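Local coordinates for protein hydrolase, haloacid dehalogenase-like family (Chlorobaculum tepidum, PDB 2HCF) that is a magnesium-binding member of the haloacid dehalogenase-like superfamily and probably works as a hydrolase, at residues G47-Y55 with F142-L152. Residues are numbered along the deposited sequence; the frame is centred on the assembly and turned at random.
Sequences GKMDGAIIY and FADDALDRNEL
The selenomethionine side chain of M49 packs against the segment 142-152, with A143, L147, R149 and L152 around it. Bends at chi2 (-67°) and chi3 (-50°) fold the unbranched chain into this tight pocket. M49 CE lies 3.6 Å from A143 CB and meets L152 CD1 tip to tip, M49 SE rests near R149 CB, and M49 CG passes close to L147 O. A143, with its small methyl, lets the start of helix 50-59 come close. Glycine suits position 51 because a side chain there would run into L147 CD2. G51 N makes a weak hydrogen bond to water 1, which donates to A146 O at 2.8 Å.

Towards solvent the packing thins: exposed L147 crosses Y55 at about a right angle, with L147 CD2 4.0 Å from Y55 CE2. On the buried side R149, extended from CG to NE, sends NH1 to G47 O (3.1 Å), bent at 140° and above the carbonyl plane, while NH2 forms salt bridges with D10, a magnesium ligand, and D182. With an alanine here, G47 O would probably lose this donor and D10 and D182 their shared salt-bridge partner.

The contact thus joins helix 50-59, flanked by helix 65-86 in what is probably the helical cap, as in other HAD family members, to a loop of the Rossmann-like core between edge strand 140-141 and helix 152-164, with helix 180-187 against R149.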
ATOM      1  N   GLY A  47       5.175   5.473  -1.422  1.00 29.14           N
ATOM      2  CA  GLY A  47       3.915   5.663  -2.102  1.00 27.93           C
ATOM      3  C   GLY A  47       3.878   5.262  -3.559  1.00 27.37           C
ATOM      4  O   GLY A  47       2.841   5.362  -4.194  1.00 27.43           O
ATOM      5  N   LYS A  48       4.999   4.778  -4.097  1.00 27.01           N
ATOM      6  CA  LYS A  48       5.076   4.409  -5.503  1.00 26.02           C
ATOM      7  C   LYS A  48       4.781   2.909  -5.724  1.00 24.30           C
ATOM      8  O   LYS A  48       4.828   2.099  -4.801  1.00 23.79           O
ATOM      9  CB  LYS A  48       6.427   4.860  -6.080  1.00 26.08           C
ATOM     10  CG  LYS A  48       6.525   6.400  -6.152  1.00 26.11           C
ATOM     11  CD  LYS A  48       7.949   6.878  -6.334  1.00 27.41           C
HETATM   12  N   MSE A  49       4.407   2.572  -6.951  1.00 23.17           N
HETATM   13  CA  MSE A  49       4.020   1.205  -7.296  1.00 21.46           C
HETATM   14  C   MSE A  49       5.290   0.366  -7.522  1.00 20.81           C
HETATM   15  O   MSE A  49       6.204   0.848  -8.153  1.00 20.08           O
HETATM   16  CB  MSE A  49       3.181   1.244  -8.564  1.00 21.65           C
HETATM   17  CG  MSE A  49       1.925   2.095  -8.500  1.00 20.63           C
HETATM   18 SE   MSE A  49       0.627   1.314  -7.269  0.75 20.53          SE
HETATM   19  CE  MSE A  49       0.559  -0.259  -7.781  1.00 21.93           C
ATOM     20  N   ASP A  50       5.349  -0.878  -7.034  1.00 19.56           N
ATOM     21  CA  ASP A  50       6.542  -1.715  -7.243  1.00 19.79           C
ATOM     22  C   ASP A  50       6.955  -1.784  -8.739  1.00 19.90           C
ATOM     23  O   ASP A  50       8.140  -1.734  -9.080  1.00 20.07           O
ATOM     24  CB  ASP A  50       6.316  -3.128  -6.699  1.00 19.26           C
ATOM     25  CG  ASP A  50       6.545  -3.246  -5.230  1.00 21.95           C
ATOM     26  OD1 ASP A  50       7.011  -2.272  -4.607  1.00 23.66           O
ATOM     27  OD2 ASP A  50       6.234  -4.336  -4.673  1.00 18.38           O
ATOM     28  N   GLY A  51       5.973  -1.827  -9.643  1.00 19.45           N
ATOM     29  CA  GLY A  51       6.275  -1.945 -11.060  1.00 19.42           C
ATOM     30  C   GLY A  51       6.890  -0.683 -11.596  1.00 19.24           C
ATOM     31  O   GLY A  51       7.806  -0.727 -12.404  1.00 19.01           O
ATOM     32  N   ALA A  52       6.410   0.449 -11.104  1.00 18.93           N
ATOM     33  CA  ALA A  52       6.912   1.740 -11.538  1.00 18.64           C
ATOM     34  C   ALA A  52       8.351   1.953 -11.006  1.00 18.96           C
ATOM     35  O   ALA A  52       9.193   2.564 -11.673  1.00 19.10           O
ATOM     36  CB  ALA A  52       5.992   2.825 -11.050  1.00 19.91           C
ATOM     37  N   ILE A  53       8.635   1.413  -9.831  1.00 17.82           N
ATOM     38  CA  ILE A  53       9.977   1.487  -9.266  1.00 17.90           C
ATOM     39  C   ILE A  53      10.957   0.709 -10.155  1.00 17.21           C
ATOM     40  O   ILE A  53      12.049   1.183 -10.402  1.00 16.90           O
ATOM     41  CB  ILE A  53      10.018   0.923  -7.824  1.00 17.69           C
ATOM     42  CG1 ILE A  53       9.195   1.823  -6.883  1.00 18.67           C
ATOM     43  CG2 ILE A  53      11.468   0.844  -7.341  1.00 18.72           C
ATOM     44  CD1 ILE A  53       8.950   1.176  -5.492  1.00 18.93           C
ATOM     45  N   ILE A  54      10.542  -0.465 -10.641  1.00 17.71           N
ATOM     46  CA  ILE A  54      11.378  -1.292 -11.519  1.00 17.80           C
ATOM     47  C   ILE A  54      11.685  -0.541 -12.781  1.00 17.93           C
ATOM     48  O   ILE A  54      12.839  -0.484 -13.177  1.00 17.55           O
ATOM     49  CB  ILE A  54      10.738  -2.663 -11.804  1.00 18.80           C
ATOM     50  CG1 ILE A  54      10.708  -3.469 -10.500  1.00 17.78           C
ATOM     51  CG2 ILE A  54      11.473  -3.409 -12.929  1.00 18.68           C
ATOM     52  CD1 ILE A  54       9.929  -4.801 -10.557  1.00 18.80           C
ATOM     53  N   TYR A  55      10.670   0.063 -13.399  1.00 17.71           N
ATOM     54  CA  TYR A  55      10.895   0.845 -14.627  1.00 18.04           C
ATOM     55  C   TYR A  55      11.802   2.044 -14.384  1.00 18.55           C
ATOM     56  O   TYR A  55      12.668   2.331 -15.214  1.00 18.77           O
ATOM     57  CB  TYR A  55       9.567   1.274 -15.308  1.00 17.91           C
ATOM     58  CG  TYR A  55       8.933   0.180 -16.171  1.00 16.64           C
ATOM     59  CD1 TYR A  55       9.291   0.009 -17.507  1.00 19.10           C
ATOM     60  CD2 TYR A  55       7.986  -0.690 -15.644  1.00 16.38           C
ATOM     61  CE1 TYR A  55       8.726  -1.003 -18.280  1.00 17.86           C
ATOM     62  CE2 TYR A  55       7.406  -1.688 -16.407  1.00 17.84           C
ATOM     63  CZ  TYR A  55       7.793  -1.852 -17.722  1.00 19.72           C
ATOM     64  OH  TYR A  55       7.207  -2.865 -18.453  1.00 21.12           O
ATOM     65  N   PHE A 142      -3.508  -3.964  -5.903  1.00 18.71           N
ATOM     66  CA  PHE A 142      -2.057  -4.124  -5.725  1.00 18.88           C
ATOM     67  C   PHE A 142      -1.245  -3.732  -6.962  1.00 19.31           C
ATOM     68  O   PHE A 142      -1.799  -3.397  -8.038  1.00 19.28           O
ATOM     69  CB  PHE A 142      -1.742  -5.576  -5.372  1.00 18.45           C
ATOM     70  CG  PHE A 142      -2.581  -6.146  -4.261  1.00 18.70           C
ATOM     71  CD1 PHE A 142      -2.155  -6.064  -2.949  1.00 19.42           C
ATOM     72  CD2 PHE A 142      -3.781  -6.812  -4.534  1.00 18.09           C
ATOM     73  CE1 PHE A 142      -2.941  -6.615  -1.900  1.00 18.19           C
ATOM     74  CE2 PHE A 142      -4.562  -7.378  -3.479  1.00 16.65           C
ATOM     75  CZ  PHE A 142      -4.136  -7.242  -2.180  1.00 16.52           C
ATOM     76  N   ALA A 143       0.086  -3.794  -6.843  1.00 19.80           N
ATOM     77  CA  ALA A 143       0.973  -3.488  -7.985  1.00 19.90           C
ATOM     78  C   ALA A 143       0.845  -4.499  -9.125  1.00 19.85           C
ATOM     79  O   ALA A 143       1.283  -4.241 -10.248  1.00 20.49           O
ATOM     80  CB  ALA A 143       2.427  -3.368  -7.558  1.00 20.18           C
ATOM     81  N   ASP A 144       0.248  -5.648  -8.855  1.00 19.95           N
ATOM     82  CA  ASP A 144      -0.095  -6.560  -9.949  1.00 20.50           C
ATOM     83  C   ASP A 144      -1.105  -5.954 -10.916  1.00 20.33           C
ATOM     84  O   ASP A 144      -1.196  -6.367 -12.071  1.00 19.77           O
ATOM     85  CB  ASP A 144      -0.613  -7.861  -9.397  1.00 20.77           C
ATOM     86  CG  ASP A 144       0.190  -8.325  -8.207  1.00 21.91           C
ATOM     87  OD1 ASP A 144      -0.027  -7.747  -7.137  1.00 23.38           O
ATOM     88  OD2 ASP A 144       1.033  -9.242  -8.325  1.00 27.84           O
ATOM     89  N   ASP A 145      -1.843  -4.960 -10.450  1.00 20.32           N
ATOM     90  CA  ASP A 145      -2.993  -4.433 -11.190  1.00 20.68           C
ATOM     91  C   ASP A 145      -2.714  -3.205 -12.037  1.00 21.70           C
ATOM     92  O   ASP A 145      -3.467  -2.919 -12.972  1.00 20.17           O
ATOM     93  CB  ASP A 145      -4.116  -4.111 -10.206  1.00 21.21           C
ATOM     94  CG  ASP A 145      -4.592  -5.332  -9.440  1.00 21.14           C
ATOM     95  OD1 ASP A 145      -4.784  -6.379 -10.079  1.00 25.14           O
ATOM     96  OD2 ASP A 145      -4.785  -5.254  -8.202  1.00 20.81           O
ATOM     97  N   ALA A 146      -1.662  -2.465 -11.701  1.00 22.35           N
ATOM     98  CA  ALA A 146      -1.319  -1.254 -12.438  1.00 22.68           C
ATOM     99  C   ALA A 146       0.051  -0.704 -12.085  1.00 23.00           C
ATOM    100  O   ALA A 146       0.572  -0.954 -11.015  1.00 23.23           O
ATOM    101  CB  ALA A 146      -2.360  -0.179 -12.184  1.00 23.27           C
ATOM    102  N   LEU A 147       0.595   0.107 -12.996  1.00 23.25           N
ATOM    103  CA  LEU A 147       1.828   0.846 -12.744  1.00 23.74           C
ATOM    104  C   LEU A 147       1.513   2.208 -12.115  1.00 23.46           C
ATOM    105  O   LEU A 147       2.362   2.791 -11.465  1.00 23.65           O
ATOM    106  CB  LEU A 147       2.613   1.059 -14.056  1.00 24.08           C
ATOM    107  CG  LEU A 147       3.126  -0.180 -14.815  1.00 25.38           C
ATOM    108  CD1 LEU A 147       3.657   0.238 -16.191  1.00 26.81           C
ATOM    109  CD2 LEU A 147       4.199  -0.929 -14.058  1.00 25.56           C
ATOM    110  N   ASP A 148       0.284   2.699 -12.316  1.00 23.33           N
ATOM    111  CA  ASP A 148      -0.153   4.005 -11.818  1.00 23.05           C
ATOM    112  C   ASP A 148      -1.139   3.841 -10.664  1.00 22.33           C
ATOM    113  O   ASP A 148      -2.192   3.189 -10.829  1.00 21.86           O
ATOM    114  CB  ASP A 148      -0.832   4.747 -12.949  1.00 23.53           C
ATOM    115  CG  ASP A 148      -1.408   6.091 -12.517  1.00 25.67           C
ATOM    116  OD1 ASP A 148      -1.275   6.462 -11.329  1.00 25.78           O
ATOM    117  OD2 ASP A 148      -1.971   6.783 -13.400  1.00 27.34           O
ATOM    118  N   ARG A 149      -0.800   4.431  -9.513  1.00 21.79           N
ATOM    119  CA  ARG A 149      -1.566   4.237  -8.254  1.00 21.75           C
ATOM    120  C   ARG A 149      -3.007   4.697  -8.448  1.00 21.51           C
ATOM    121  O   ARG A 149      -3.928   4.207  -7.814  1.00 19.87           O
ATOM    122  CB  ARG A 149      -0.952   4.987  -7.049  1.00 21.18           C
ATOM    123  CG  ARG A 149      -1.456   4.438  -5.698  1.00 21.79           C
ATOM    124  CD  ARG A 149      -1.016   5.229  -4.486  1.00 22.65           C
ATOM    125  NE  ARG A 149      -1.442   4.473  -3.327  1.00 24.33           N
ATOM    126  CZ  ARG A 149      -0.648   3.690  -2.635  1.00 26.02           C
ATOM    127  NH1 ARG A 149       0.642   3.627  -2.923  1.00 26.21           N
ATOM    128  NH2 ARG A 149      -1.134   3.000  -1.613  1.00 25.31           N
ATOM    129  N   ASN A 150      -3.183   5.650  -9.353  1.00 21.08           N
ATOM    130  CA  ASN A 150      -4.506   6.247  -9.620  1.00 22.37           C
ATOM    131  C   ASN A 150      -5.508   5.377 -10.357  1.00 22.58           C
ATOM    132  O   ASN A 150      -6.686   5.736 -10.416  1.00 23.50           O
ATOM    133  CB  ASN A 150      -4.335   7.575 -10.346  1.00 21.69           C
ATOM    134  CG  ASN A 150      -3.684   8.621  -9.467  1.00 23.51           C
ATOM    135  OD1 ASN A 150      -3.655   8.494  -8.236  1.00 25.51           O
ATOM    136  ND2 ASN A 150      -3.155   9.661 -10.093  1.00 26.39           N
ATOM    137  N   GLU A 151      -5.057   4.243 -10.892  1.00 22.81           N
ATOM    138  CA  GLU A 151      -5.956   3.200 -11.405  1.00 22.66           C
ATOM    139  C   GLU A 151      -6.523   2.300 -10.292  1.00 21.30           C
ATOM    140  O   GLU A 151      -7.619   1.752 -10.438  1.00 20.87           O
ATOM    141  CB  GLU A 151      -5.219   2.338 -12.435  1.00 23.23           C
ATOM    142  CG  GLU A 151      -4.750   3.141 -13.658  1.00 24.69           C
ATOM    143  CD  GLU A 151      -3.990   2.298 -14.676  1.00 27.29           C
ATOM    144  OE1 GLU A 151      -4.305   1.078 -14.833  1.00 33.13           O
ATOM    145  OE2 GLU A 151      -3.065   2.867 -15.325  1.00 31.59           O
ATOM    146  N   LEU A 152      -5.797   2.176  -9.180  1.00 19.98           N
ATOM    147  CA  LEU A 152      -6.162   1.236  -8.101  1.00 19.92           C
ATOM    148  C   LEU A 152      -7.513   1.428  -7.373  1.00 19.22           C
ATOM    149  O   LEU A 152      -8.185   0.443  -7.081  1.00 19.57           O
ATOM    150  CB  LEU A 152      -5.038   1.170  -7.071  1.00 19.70           C
ATOM    151  CG  LEU A 152      -3.683   0.557  -7.463  1.00 21.38           C
ATOM    152  CD1 LEU A 152      -2.948   0.067  -6.221  1.00 22.34           C
ATOM    153  CD2 LEU A 152      -3.802  -0.538  -8.495  1.00 22.63           C
TER
HETATM  154  O   HOH W   1       3.136  -1.904 -10.581  1.00 20.75           O